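Local coordinates for protein Lpg2148(MvcA) (Legionella pneumophila subsp. pneumophila str. Philadelphia 1, PDB 6K11) that probably acts as a deamidase-related deubiquitinase that regulates the host ubiquitin-conjugating enzyme UBE2N during Legionella infection, at residues 279-282 against 283-287; 292-295 against 296-299; 305-308 against 309-312. One frame throughout, in Å; residues are numbered along the deposited sequence.

Contact 1 of 3, residues 279-282 against 283-287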
# COMPACT_ATOMS: atom_id res chain seq x y z
N ASP A 279 5.09 15.77 17.45
CA ASP A 279 3.77 16.03 18.02
C ASP A 279 2.83 16.61 16.97
O ASP A 279 1.71 16.14 16.80
CB ASP A 279 3.88 16.98 19.22
CG ASP A 279 4.56 16.34 20.41
OD1 ASP A 279 4.39 15.12 20.64
OD2 ASP A 279 5.27 17.07 21.14
N LYS A 280 3.29 17.64 16.24
CA LYS A 280 2.49 18.23 15.18
C LYS A 280 2.19 17.23 14.06
O LYS A 280 1.08 17.20 13.53
CB LYS A 280 3.18 19.46 14.59
CG LYS A 280 2.26 20.34 13.75
CD LYS A 280 1.17 20.99 14.61
CE LYS A 280 1.79 21.81 15.75
NZ LYS A 280 1.17 21.54 17.08
N TYR A 281 3.19 16.42 13.68
CA TYR A 281 2.95 15.37 12.68
C TYR A 281 1.83 14.43 13.14
O TYR A 281 0.91 14.12 12.37
CB TYR A 281 4.24 14.58 12.39
CG TYR A 281 4.17 13.72 11.12
CD1 TYR A 281 3.68 12.42 11.16
CD2 TYR A 281 4.61 14.21 9.88
CE1 TYR A 281 3.61 11.62 10.02
CE2 TYR A 281 4.55 13.40 8.72
CZ TYR A 281 4.05 12.11 8.81
OH TYR A 281 3.96 11.31 7.67
N ILE A 282 1.89 13.97 14.39
CA ILE A 282 0.86 13.05 14.88
C ILE A 282 -0.50 13.75 14.90
O ILE A 282 -1.53 13.15 14.53
CB ILE A 282 1.23 12.50 16.26
CG1 ILE A 282 2.43 11.57 16.16
CG2 ILE A 282 0.05 11.74 16.86
CD1 ILE A 282 2.94 11.10 17.51
N GLU A 283 -0.54 15.01 15.31
CA GLU A 283 -1.81 15.72 15.37
C GLU A 283 -2.46 15.79 14.01
O GLU A 283 -3.68 15.58 13.88
CB GLU A 283 -1.60 17.12 15.95
CG GLU A 283 -1.32 17.10 17.45
CD GLU A 283 -0.78 18.42 17.95
OE1 GLU A 283 -1.00 19.45 17.26
OE2 GLU A 283 -0.13 18.43 19.02
N LYS A 284 -1.67 16.04 12.96
CA LYS A 284 -2.23 16.10 11.62
C LYS A 284 -2.69 14.73 11.13
O LYS A 284 -3.67 14.64 10.39
CB LYS A 284 -1.20 16.71 10.66
CG LYS A 284 -1.14 18.23 10.71
CD LYS A 284 -0.64 18.80 9.37
CE LYS A 284 -0.95 20.28 9.21
NZ LYS A 284 -0.19 20.88 8.08
N LEU A 285 -1.99 13.67 11.53
CA LEU A 285 -2.45 12.31 11.22
C LEU A 285 -3.81 12.06 11.85
O LEU A 285 -4.70 11.48 11.22
CB LEU A 285 -1.45 11.27 11.72
CG LEU A 285 -0.18 11.05 10.91
CD1 LEU A 285 0.63 9.88 11.51
CD2 LEU A 285 -0.49 10.80 9.46
N ALA A 286 -3.98 12.47 13.11
CA ALA A 286 -5.29 12.31 13.76
C ALA A 286 -6.38 13.06 13.00
O ALA A 286 -7.50 12.54 12.85
CB ALA A 286 -5.21 12.77 15.21
N VAL A 287 -6.08 14.26 12.51
CA VAL A 287 -7.06 14.98 11.69
C VAL A 287 -7.35 14.21 10.41
O VAL A 287 -8.51 14.12 9.97
CB VAL A 287 -6.57 16.41 11.37
CG1 VAL A 287 -7.54 17.08 10.42
CG2 VAL A 287 -6.40 17.24 12.66

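Contact 2 of 3, residues 292-295 against 296-299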
# COMPACT_ATOMS: atom_id res chain seq x y z
N THR A 292 -14.19 14.92 8.05
CA THR A 292 -15.17 14.58 7.04
C THR A 292 -15.05 15.47 5.81
O THR A 292 -15.84 15.32 4.87
CB THR A 292 -16.59 14.71 7.61
OG1 THR A 292 -16.85 16.08 7.91
CG2 THR A 292 -16.73 13.90 8.86
N ASN A 293 -14.09 16.39 5.80
CA ASN A 293 -13.97 17.40 4.75
C ASN A 293 -12.99 16.90 3.69
O ASN A 293 -11.83 16.62 3.99
CB ASN A 293 -13.50 18.73 5.34
CG ASN A 293 -13.54 19.86 4.33
OD1 ASN A 293 -12.52 20.23 3.74
ND2 ASN A 293 -14.73 20.43 4.14
N THR A 294 -13.47 16.79 2.45
CA THR A 294 -12.61 16.33 1.36
C THR A 294 -11.38 17.22 1.20
O THR A 294 -10.26 16.73 1.09
CB THR A 294 -13.40 16.26 0.06
OG1 THR A 294 -14.40 15.25 0.19
CG2 THR A 294 -12.48 15.92 -1.10
N LYS A 295 -11.59 18.54 1.19
CA LYS A 295 -10.46 19.45 0.98
C LYS A 295 -9.40 19.30 2.07
O LYS A 295 -8.19 19.24 1.77
CB LYS A 295 -10.97 20.90 0.91
CG LYS A 295 -9.86 21.93 0.74
CD LYS A 295 -9.04 21.68 -0.52
CE LYS A 295 -8.18 22.89 -0.85
NZ LYS A 295 -6.98 22.50 -1.64
N GLU A 296 -9.82 19.23 3.34
CA GLU A 296 -8.86 19.11 4.44
C GLU A 296 -8.13 17.77 4.40
O GLU A 296 -6.91 17.71 4.63
CB GLU A 296 -9.58 19.28 5.77
CG GLU A 296 -8.68 19.20 7.01
CD GLU A 296 -9.48 19.33 8.31
OE1 GLU A 296 -10.65 18.88 8.33
OE2 GLU A 296 -8.96 19.88 9.30
N ARG A 297 -8.86 16.69 4.14
CA ARG A 297 -8.25 15.36 4.01
C ARG A 297 -7.23 15.33 2.88
O ARG A 297 -6.10 14.85 3.05
CB ARG A 297 -9.35 14.33 3.78
CG ARG A 297 -8.92 12.90 3.93
CD ARG A 297 -10.05 11.95 3.48
NE ARG A 297 -11.17 11.93 4.42
CZ ARG A 297 -12.44 12.22 4.10
NH1 ARG A 297 -12.77 12.55 2.85
NH2 ARG A 297 -13.38 12.17 5.04
N SER A 298 -7.62 15.86 1.71
CA SER A 298 -6.74 15.88 0.55
C SER A 298 -5.47 16.68 0.82
O SER A 298 -4.37 16.25 0.46
CB SER A 298 -7.50 16.45 -0.65
OG SER A 298 -8.62 15.63 -0.97
N ASP A 299 -5.62 17.85 1.45
CA ASP A 299 -4.49 18.73 1.73
C ASP A 299 -3.46 18.07 2.64
O ASP A 299 -2.25 18.21 2.42
CB ASP A 299 -4.98 20.03 2.37
CG ASP A 299 -5.59 21.01 1.36
OD1 ASP A 299 -5.50 20.78 0.13
OD2 ASP A 299 -6.16 22.02 1.83
O HOH W 1 -15.46 13.93 2.34
O HOH W 2 -16.16 11.93 4.68

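Contact 3 of 3, residues 305-308 against 309-312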
# COMPACT_ATOMS: atom_id res chain seq x y z
N PHE A 305 2.44 13.02 1.96
CA PHE A 305 2.76 11.82 1.19
C PHE A 305 3.03 12.06 -0.29
O PHE A 305 3.37 11.10 -1.00
CB PHE A 305 1.62 10.78 1.32
CG PHE A 305 1.18 10.51 2.76
CD1 PHE A 305 2.12 10.32 3.77
CD2 PHE A 305 -0.17 10.44 3.08
CE1 PHE A 305 1.73 10.10 5.08
CE2 PHE A 305 -0.57 10.18 4.40
CZ PHE A 305 0.38 10.01 5.40
N SER A 306 2.90 13.28 -0.80
CA SER A 306 3.20 13.49 -2.21
C SER A 306 4.70 13.44 -2.45
O SER A 306 5.51 13.63 -1.55
CB SER A 306 2.66 14.84 -2.70
OG SER A 306 3.54 15.88 -2.33
N LYS A 307 5.08 13.20 -3.70
CA LYS A 307 6.43 13.54 -4.14
C LYS A 307 6.71 15.02 -3.86
O LYS A 307 5.84 15.87 -4.06
CB LYS A 307 6.56 13.25 -5.64
CG LYS A 307 7.96 13.45 -6.21
CD LYS A 307 7.95 13.19 -7.71
CE LYS A 307 9.37 13.22 -8.31
NZ LYS A 307 9.29 13.24 -9.81
N ARG A 308 7.93 15.32 -3.41
CA ARG A 308 8.23 16.71 -3.06
C ARG A 308 8.07 17.61 -4.28
O ARG A 308 8.53 17.29 -5.38
CB ARG A 308 9.64 16.85 -2.48
CG ARG A 308 9.82 18.17 -1.74
CD ARG A 308 11.12 18.30 -0.97
NE ARG A 308 11.08 19.56 -0.21
CZ ARG A 308 12.11 20.12 0.41
NH1 ARG A 308 13.31 19.54 0.40
NH2 ARG A 308 11.93 21.28 1.06
N GLY A 309 7.38 18.74 -4.09
CA GLY A 309 7.06 19.63 -5.18
C GLY A 309 5.72 19.37 -5.86
O GLY A 309 5.29 20.20 -6.68
N ARG A 310 5.05 18.25 -5.58
CA ARG A 310 3.75 17.95 -6.18
C ARG A 310 2.60 18.06 -5.19
O ARG A 310 1.50 17.57 -5.47
CB ARG A 310 3.76 16.55 -6.82
CG ARG A 310 4.95 16.26 -7.73
CD ARG A 310 4.69 16.73 -9.13
NE ARG A 310 3.66 15.93 -9.77
CZ ARG A 310 3.27 16.06 -11.04
NH1 ARG A 310 3.83 16.97 -11.83
NH2 ARG A 310 2.33 15.25 -11.52
N GLU A 311 2.82 18.71 -4.05
CA GLU A 311 1.81 18.77 -3.00
C GLU A 311 0.52 19.43 -3.49
O GLU A 311 -0.57 19.10 -2.99
CB GLU A 311 2.38 19.53 -1.79
CG GLU A 311 3.43 18.74 -0.95
CD GLU A 311 4.86 18.82 -1.52
OE1 GLU A 311 5.09 19.56 -2.51
OE2 GLU A 311 5.76 18.15 -0.96
N ALA A 312 0.60 20.35 -4.47
CA ALA A 312 -0.59 21.04 -4.95
C ALA A 312 -1.45 20.20 -5.91
O ALA A 312 -2.63 20.52 -6.10
CB ALA A 312 -0.20 22.35 -5.67

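Contact 1 of 3, residues 279-282 against 283-287
The backbones of 279-282 and 283-287 form successive turns of one alpha-helix, joined by four i to i+4 hydrogen bonds. E283 N gives to D279 O, K284 N to K280 O, L285 N to Y281 O and A286 N to I282 O, the last at 2.9 Å with an N-H...O angle of 163°. On the outer side K280 and E283 make an i to i+3 salt bridge, NZ to OE1 at 3.0 Å. The lysine chain bends at chi2, chi3 and chi4, which folds its amine back to the glutamate; NZ meets OE1 on the syn side but 32° out of the carboxylate plane. The other oxygen, OE2, is held by K107, so each oxygen of this carboxylate has a lysine partner. One turn round, Y281 meets L285 at i+4. The ring has CG anti to the backbone N (chi1 -165°), and its CE1 comes to 3.8 Å from L285 CD1, a methyl placed obliquely to the ring. This amphipathic helix packs against three elements. I282 packs on L106 and L110 of helix 104-111, K284 forms a salt bridge with E303 of helix 294-305, and Y281 stacks on F304 while touching F234 and I236 of strand 228-238.

Contact 2 of 3, residues 292-295 against 296-299
The guanidinium of R297 carries N293 O over one face, while T292 CA and T294 CA approach it obliquely, T292 CA lying 3.6 Å from NH2. Two waters continue its polar contacts: water 1 joins NH1 to T292 O and T294 OG1, and water 2 accepts from NH2 at 2.8 Å. The amide of N293 is the second flat group, its plane 73° from the carboxylate of E296, whose OE1 is hydrogen-bonded to T291 OG1. With chi1 at -172°, its CG swings beside the carbonyl carbon, and OD1 accepts from E296 N at 2.9 Å, in the carbonyl plane on a lone pair. N293 is thus the N-cap residue of helix 294-305, its side chain satisfying the E296 N-H. The main-chain oxygen of N293 accepts from R297 N at 3.0 Å. T294 O is gripped twice: by S298 N at 2.8 Å and by S298 OG at 2.9 Å, the hydroxyl standing above the carbonyl plane. Farther out, K295 NZ reaches the syn lone pair of D299 OD1 at 2.9 Å, an i to i+4 salt bridge on the exposed side. The first turn of helix 294-305 joins the end of helix 278-288, where R297 touches L288, to the loop preceding strand 325-333, where K321 O accepts from R297 NH1 and K321 N pairs with S298 OG.

Contact 3 of 3, residues 305-308 against 309-312
G309, the first residue of 309-312, occupies the third position of a type II beta turn running from K307 to R310. Its phi/psi of 91/-11° is a left-handed conformation usual for glycine at this position of such a turn. Its N-H makes a weak and bent bond to OE1 of E311.

R310 closes the turn: its N donates to K307 O at 2.9 Å. That oxygen has a second donor, the hydroxyl of S306, also at 2.9 Å; the two come from opposite faces of the carbonyl plane, the hydroxyl 56° out of it. S306 OG sits between the backbone N and the carbonyl carbon, a rotamer that brings the hydroxyl forward over the next residue's carbonyl. The R310 chain lies against K307, CG to CB at 4.0 Å, before bending away from the turn.

E311 follows, its chain bent at chi2, which curls the carboxylate back over the turn instead of letting it extend. On the way its CG passes S306 OG at 3.2 Å. OE2 ends 3.5 Å from R308 CA, while the guanidinium of R308 is directed elsewhere; NH1 of R308 donates to S267 O.

The turn follows directly on helix 294-305, S306 being the first residue to leave helical angles, and begins the loop that leads to strand 325-333. K269 at the start of helix 269-274 ties it down, giving to S306 O and forming a salt bridge with E311 OE2, while R308 packs on Y272 of that helix. Just before the turn, F305 meets H232 and F234 of strand 228-238.

From the N terminus the contacts come in series, none nested or crossed, and each lies within one continuous stretch. Contact 1 belongs to helix 278-288; after a short connection, contact 2 caps the start of helix 294-305, and contact 3 closes a beta turn just beyond that helix's end. Contacts 1 and 2 meet where V287 CG1 packs 3.3 Å from E296 OE2. Contact 1 also reaches contact 3, with Y281 OH 3.6 Å from F305 CE1, whereas contacts 2 and 3 do not touch, their nearest atoms about 6 Å apart. Contacts 1 and 3 meet strand 228-238, while contact 2 joins the start of helix 294-305 to the loop before strand 325-333.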